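Local coordinates for probable chitinase A (Chromobacterium violaceum, PDB 4TX8), which probably hydrolyses chitin from within the chain, as a family 18 glycoside hydrolase that also carries a chitin-binding module, at residues S122-S127 with W397-D402; G111-F116 with F151-A156. One frame throughout, in Å; residues are numbered along the deposited sequence.

Contact 1: S122-S127 with W397-D402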
loop_
_atom_site.group_PDB
_atom_site.type_symbol
_atom_site.label_atom_id
_atom_site.label_comp_id
_atom_site.label_asym_id
_atom_site.label_seq_id
_atom_site.Cartn_x
_atom_site.Cartn_y
_atom_site.Cartn_z
ATOM N N SER A 122 12.069 -6.862 -12.956
ATOM C CA SER A 122 12.404 -5.457 -13.128
ATOM C C SER A 122 11.156 -4.588 -13.044
ATOM O O SER A 122 10.032 -5.093 -13.076
ATOM C CB SER A 122 13.100 -5.232 -14.469
ATOM O OG SER A 122 12.164 -5.302 -15.530
ATOM N N ALA A 123 11.361 -3.279 -12.935
ATOM C CA ALA A 123 10.262 -2.333 -13.033
ATOM C C ALA A 123 9.647 -2.412 -14.424
ATOM O O ALA A 123 10.283 -2.881 -15.369
ATOM C CB ALA A 123 10.739 -0.917 -12.736
ATOM N N PHE A 124 8.405 -1.961 -14.543
ATOM C CA PHE A 124 7.715 -1.953 -15.824
ATOM C C PHE A 124 6.989 -0.620 -15.985
ATOM O O PHE A 124 6.667 0.028 -14.989
ATOM C CB PHE A 124 6.747 -3.141 -15.922
ATOM C CG PHE A 124 5.570 -3.053 -14.987
ATOM C CD1 PHE A 124 5.690 -3.432 -13.659
ATOM C CD2 PHE A 124 4.341 -2.598 -15.442
ATOM C CE1 PHE A 124 4.604 -3.352 -12.800
ATOM C CE2 PHE A 124 3.254 -2.519 -14.587
ATOM C CZ PHE A 124 3.386 -2.896 -13.265
ATOM N N PRO A 125 6.756 -0.191 -17.239
ATOM C CA PRO A 125 6.124 1.107 -17.512
ATOM C C PRO A 125 4.797 1.329 -16.781
ATOM O O PRO A 125 3.949 0.436 -16.726
ATOM C CB PRO A 125 5.909 1.069 -19.025
ATOM C CG PRO A 125 7.046 0.229 -19.523
ATOM C CD PRO A 125 7.226 -0.843 -18.477
ATOM N N LEU A 126 4.632 2.526 -16.225
ATOM C CA LEU A 126 3.443 2.880 -15.452
ATOM C C LEU A 126 2.163 2.765 -16.280
ATOM O O LEU A 126 1.086 2.499 -15.744
ATOM C CB LEU A 126 3.578 4.301 -14.901
ATOM C CG LEU A 126 2.527 4.745 -13.881
ATOM C CD1 LEU A 126 2.797 4.112 -12.522
ATOM C CD2 LEU A 126 2.485 6.257 -13.774
ATOM N N SER A 127 2.289 2.963 -17.588
ATOM C CA SER A 127 1.156 2.859 -18.501
ATOM C C SER A 127 0.507 1.473 -18.493
ATOM O O SER A 127 -0.664 1.331 -18.839
ATOM C CB SER A 127 1.599 3.206 -19.923
ATOM O OG SER A 127 2.646 2.347 -20.349
ATOM N N TRP A 397 0.801 -4.625 -0.901
ATOM C CA TRP A 397 2.128 -4.781 -1.468
ATOM C C TRP A 397 2.127 -6.104 -2.224
ATOM O O TRP A 397 2.073 -7.154 -1.593
ATOM C CB TRP A 397 3.197 -4.790 -0.378
ATOM C CG TRP A 397 4.597 -4.823 -0.901
ATOM C CD1 TRP A 397 5.359 -5.927 -1.151
ATOM C CD2 TRP A 397 5.407 -3.692 -1.238
ATOM N NE1 TRP A 397 6.596 -5.554 -1.623
ATOM C CE2 TRP A 397 6.649 -4.185 -1.689
ATOM C CE3 TRP A 397 5.202 -2.310 -1.203
ATOM C CZ2 TRP A 397 7.680 -3.346 -2.101
ATOM C CZ3 TRP A 397 6.231 -1.475 -1.616
ATOM C CH2 TRP A 397 7.453 -1.997 -2.058
ATOM N N SER A 398 2.181 -6.083 -3.557
ATOM C CA SER A 398 2.341 -4.879 -4.361
ATOM C C SER A 398 1.748 -5.101 -5.746
ATOM O O SER A 398 1.383 -6.222 -6.099
ATOM C CB SER A 398 3.819 -4.515 -4.500
ATOM O OG SER A 398 4.511 -5.539 -5.203
ATOM N N ILE A 399 1.678 -4.033 -6.534
ATOM C CA ILE A 399 1.262 -4.130 -7.927
ATOM C C ILE A 399 2.187 -5.069 -8.710
ATOM O O ILE A 399 1.724 -5.917 -9.477
ATOM C CB ILE A 399 1.235 -2.735 -8.592
ATOM C CG1 ILE A 399 0.175 -1.856 -7.917
ATOM C CG2 ILE A 399 0.984 -2.850 -10.090
ATOM C CD1 ILE A 399 -0.027 -0.509 -8.579
ATOM N N ASN A 400 3.492 -4.933 -8.495
ATOM C CA ASN A 400 4.473 -5.758 -9.197
ATOM C C ASN A 400 4.398 -7.236 -8.829
ATOM O O ASN A 400 4.465 -8.097 -9.706
ATOM C CB ASN A 400 5.882 -5.237 -8.936
ATOM C CG ASN A 400 6.141 -3.912 -9.619
ATOM O OD1 ASN A 400 5.441 -2.930 -9.371
ATOM N ND2 ASN A 400 7.150 -3.874 -10.483
ATOM N N TRP A 401 4.270 -7.537 -7.541
ATOM C CA TRP A 401 4.156 -8.930 -7.131
ATOM C C TRP A 401 2.849 -9.524 -7.637
ATOM O O TRP A 401 2.809 -10.685 -8.046
ATOM C CB TRP A 401 4.267 -9.077 -5.612
ATOM C CG TRP A 401 5.685 -9.166 -5.154
ATOM C CD1 TRP A 401 6.354 -8.274 -4.370
ATOM C CD2 TRP A 401 6.625 -10.199 -5.479
ATOM N NE1 TRP A 401 7.649 -8.694 -4.174
ATOM C CE2 TRP A 401 7.841 -9.873 -4.846
ATOM C CE3 TRP A 401 6.553 -11.372 -6.238
ATOM C CZ2 TRP A 401 8.976 -10.674 -4.952
ATOM C CZ3 TRP A 401 7.685 -12.168 -6.342
ATOM C CH2 TRP A 401 8.877 -11.816 -5.701
ATOM N N ASP A 402 1.787 -8.723 -7.628
ATOM C CA ASP A 402 0.503 -9.179 -8.150
ATOM C C ASP A 402 0.599 -9.484 -9.643
ATOM O O ASP A 402 0.073 -10.491 -10.116
ATOM C CB ASP A 402 -0.589 -8.139 -7.896
ATOM C CG ASP A 402 -1.879 -8.468 -8.622
ATOM O OD1 ASP A 402 -2.601 -9.381 -8.166
ATOM O OD2 ASP A 402 -2.165 -7.824 -9.653
HETATM O O HOH W 1 8.441 -6.485 -11.353
HETATM O O HOH W 2 7.288 -1.163 -11.806
#
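The side-chain amide of Asn400 lies at the edge of the Phe124 ring, near the ring plane, with its own plane turned 54° from it. ND2 sits 3.5 Å from CE1 of Phe124, and the two side chains run past each other in opposite directions. Phe124 CG stands between the backbone N and the carbonyl carbon (chi1 68°), which sends the ring toward the helix; there its CZ meets CG2 of Ile399 at 4.0 Å, again at the edge, the side chains crossing at about a right angle. In the (beta/alpha)8 barrel of family 18 this joins the loop after strand 108-114 to the short helix that follows strand 393-397, with Ser398, preceded by a cis peptide, as its N-cap: Ser398 OG accepts from Trp401 N. No direct hydrogen bond links the two segments. Two waters do so instead, both accepting from Asn400 ND2: water 1 donates to Ser122 O at 2.7 Å, and water 2 accepts from Phe124 N at 3.1 Å. The other end of the amide, OD1, accepts from His114 N, which helps fix the amide's rotation. Phe124 also has a cation-pi partner in Arg403.

Contact 2: G111-F116 with F151-A156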
loop_
_atom_site.group_PDB
_atom_site.type_symbol
_atom_site.label_atom_id
_atom_site.label_comp_id
_atom_site.label_asym_id
_atom_site.label_seq_id
_atom_site.Cartn_x
_atom_site.Cartn_y
_atom_site.Cartn_z
ATOM N N GLY A 111 -2.344 0.010 -4.528
ATOM C CA GLY A 111 -1.180 -0.844 -4.682
ATOM C C GLY A 111 0.109 -0.080 -4.909
ATOM O O GLY A 111 0.097 1.041 -5.426
ATOM N N TYR A 112 1.225 -0.692 -4.521
ATOM C CA TYR A 112 2.536 -0.082 -4.698
ATOM C C TYR A 112 3.197 -0.545 -5.991
ATOM O O TYR A 112 3.242 -1.738 -6.290
ATOM C CB TYR A 112 3.447 -0.397 -3.509
ATOM C CG TYR A 112 3.073 0.332 -2.240
ATOM C CD1 TYR A 112 2.034 -0.122 -1.434
ATOM C CD2 TYR A 112 3.752 1.483 -1.855
ATOM C CE1 TYR A 112 1.683 0.550 -0.275
ATOM C CE2 TYR A 112 3.413 2.159 -0.695
ATOM C CZ TYR A 112 2.376 1.690 0.088
ATOM O OH TYR A 112 2.039 2.362 1.238
ATOM N N TRP A 113 3.710 0.421 -6.744
ATOM C CA TRP A 113 4.410 0.178 -7.997
ATOM C C TRP A 113 5.919 0.295 -7.759
ATOM O O TRP A 113 6.399 1.339 -7.314
ATOM C CB TRP A 113 3.919 1.177 -9.055
ATOM C CG TRP A 113 4.613 1.153 -10.388
ATOM C CD1 TRP A 113 4.304 0.370 -11.462
ATOM C CD2 TRP A 113 5.700 1.991 -10.803
ATOM N NE1 TRP A 113 5.144 0.655 -12.514
ATOM C CE2 TRP A 113 6.011 1.647 -12.134
ATOM C CE3 TRP A 113 6.446 2.993 -10.174
ATOM C CZ2 TRP A 113 7.036 2.267 -12.848
ATOM C CZ3 TRP A 113 7.468 3.610 -10.886
ATOM C CH2 TRP A 113 7.752 3.243 -12.209
ATOM N N HIS A 114 6.661 -0.780 -8.028
ATOM C CA HIS A 114 8.106 -0.802 -7.775
ATOM C C HIS A 114 8.874 0.141 -8.695
ATOM O O HIS A 114 8.948 -0.093 -9.901
ATOM C CB HIS A 114 8.687 -2.212 -7.953
ATOM C CG HIS A 114 8.116 -3.244 -7.031
ATOM N ND1 HIS A 114 8.585 -4.540 -6.996
ATOM C CD2 HIS A 114 7.117 -3.182 -6.118
ATOM C CE1 HIS A 114 7.902 -5.230 -6.101
ATOM N NE2 HIS A 114 7.006 -4.430 -5.554
ATOM N N ASN A 115 9.470 1.184 -8.127
ATOM C CA ASN A 115 10.397 2.023 -8.879
ATOM C C ASN A 115 11.805 1.437 -8.768
ATOM O O ASN A 115 12.778 2.150 -8.518
ATOM C CB ASN A 115 10.363 3.467 -8.370
ATOM C CG ASN A 115 11.229 4.403 -9.196
ATOM O OD1 ASN A 115 11.243 4.335 -10.424
ATOM N ND2 ASN A 115 11.978 5.264 -8.518
ATOM N N PHE A 116 11.894 0.122 -8.945
ATOM C CA PHE A 116 13.145 -0.607 -8.767
ATOM C C PHE A 116 12.995 -2.049 -9.238
ATOM O O PHE A 116 11.889 -2.499 -9.543
ATOM C CB PHE A 116 13.590 -0.577 -7.297
ATOM C CG PHE A 116 12.556 -1.096 -6.328
ATOM C CD1 PHE A 116 11.603 -0.244 -5.783
ATOM C CD2 PHE A 116 12.545 -2.432 -5.952
ATOM C CE1 PHE A 116 10.653 -0.716 -4.885
ATOM C CE2 PHE A 116 11.596 -2.910 -5.057
ATOM C CZ PHE A 116 10.651 -2.051 -4.522
ATOM N N PHE A 151 13.759 12.222 -6.090
ATOM C CA PHE A 151 13.142 11.131 -6.831
ATOM C C PHE A 151 13.875 10.890 -8.139
ATOM O O PHE A 151 14.142 11.828 -8.890
ATOM C CB PHE A 151 11.667 11.419 -7.117
ATOM C CG PHE A 151 11.013 10.385 -7.986
ATOM C CD1 PHE A 151 10.678 9.139 -7.471
ATOM C CD2 PHE A 151 10.745 10.649 -9.319
ATOM C CE1 PHE A 151 10.082 8.176 -8.268
ATOM C CE2 PHE A 151 10.151 9.694 -10.123
ATOM C CZ PHE A 151 9.818 8.452 -9.595
ATOM N N THR A 152 14.196 9.630 -8.407
ATOM C CA THR A 152 14.836 9.256 -9.659
ATOM C C THR A 152 14.151 8.027 -10.250
ATOM O O THR A 152 14.044 6.989 -9.597
ATOM C CB THR A 152 16.331 8.970 -9.472
ATOM O OG1 THR A 152 16.930 10.035 -8.725
ATOM C CG2 THR A 152 17.018 8.846 -10.822
ATOM N N LEU A 153 13.688 8.156 -11.486
ATOM C CA LEU A 153 12.944 7.090 -12.143
ATOM C C LEU A 153 13.840 5.927 -12.554
ATOM O O LEU A 153 14.931 6.132 -13.083
ATOM C CB LEU A 153 12.222 7.639 -13.370
ATOM C CG LEU A 153 11.381 6.642 -14.164
ATOM C CD1 LEU A 153 10.146 6.237 -13.375
ATOM C CD2 LEU A 153 11.001 7.233 -15.506
ATOM N N ASP A 154 13.372 4.707 -12.307
ATOM C CA ASP A 154 14.030 3.520 -12.840
ATOM C C ASP A 154 13.860 3.533 -14.356
ATOM O O ASP A 154 12.735 3.577 -14.852
ATOM C CB ASP A 154 13.441 2.243 -12.222
ATOM C CG ASP A 154 14.221 0.987 -12.596
ATOM O OD1 ASP A 154 14.492 0.770 -13.794
ATOM O OD2 ASP A 154 14.564 0.207 -11.684
ATOM N N PRO A 155 14.978 3.499 -15.097
ATOM C CA PRO A 155 14.951 3.614 -16.562
ATOM C C PRO A 155 14.122 2.529 -17.251
ATOM O O PRO A 155 13.656 2.744 -18.368
ATOM C CB PRO A 155 16.432 3.498 -16.954
ATOM C CG PRO A 155 17.091 2.836 -15.786
ATOM C CD PRO A 155 16.348 3.332 -14.585
ATOM N N ALA A 156 13.931 1.390 -16.594
ATOM C CA ALA A 156 13.106 0.325 -17.155
ATOM C C ALA A 156 11.644 0.760 -17.302
ATOM O O ALA A 156 10.878 0.146 -18.046
ATOM C CB ALA A 156 13.202 -0.924 -16.296
#
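Where strand 108-114 of the (beta/alpha)8 barrel runs out into its loop, it meets the connection between strand 149-150 and helix 160-171, and Asn115 makes the join. This residue is the centre of an inverse gamma turn just beyond the strand. Its CG is anti to the backbone N, which carries the amide over to the other segment, where both of its ends bind main chain. ND2 donates to Thr152 O at 2.9 Å, with the acceptor close to the plane of the amide. The N-H...O angle of this bond is 166°, nearly straight. OD1 accepts from Asp154 N, also at 2.9 Å. Here the N-H...O angle is 169°. In both bonds the donor comes in tilted from the carbonyl plane of its acceptor. The amide thus spans the backbone on both flanks of Leu153.

Around this pair the contacts are looser. Phe151 brings CE1 to 3.5 Å from Asn115 ND2. Its ring plane is 26° from that of the amide. Leu153 CD1 lies 3.7 Å from Asn115 OD1. The same methyl reaches the edge of the Trp113 indole at CH2, 4.0 Å away, the two side chains meeting at about a right angle. Trp113 NE1 donates to Phe124 O. Asp154 points its CB toward the strand end, and its OD2 comes to 3.3 Å from Phe116 CA; the other carboxylate oxygen, OD1, accepts from Ala156 N through its anti lone pair, closing an Asx turn.

Because one amide uses a donor and an acceptor at once, its flip is settled: exchanging OD1 and ND2 would set like against like at both bonds. Both bonds go to main-chain atoms, so the amide holds the backbone at Thr152 and Asp154 in place beside the end of the strand.

How the contacts relate
Both contacts lie beside the C-terminal end of strand 108-114 of the barrel: contact 2 includes it, and contact 1 borders it. Their centres are about 8 Å apart. Along the sequence their segments alternate: 111-116, then 122-127, 151-156 and finally 397-402. Strand 108-114 pairs in parallel with 135-143 and with 393-397, so it lies where the first and last parts of the barrel meet. Contact 2 ties its end to the connection leading into helix 160-171. The two touch directly, Ile399 N lying 2.8 Å from Tyr112 O in a probable hydrogen bond. Contact 1 joins the early and late parts of the GH18 domain where the barrel closes, and contact 2 is local to its first part.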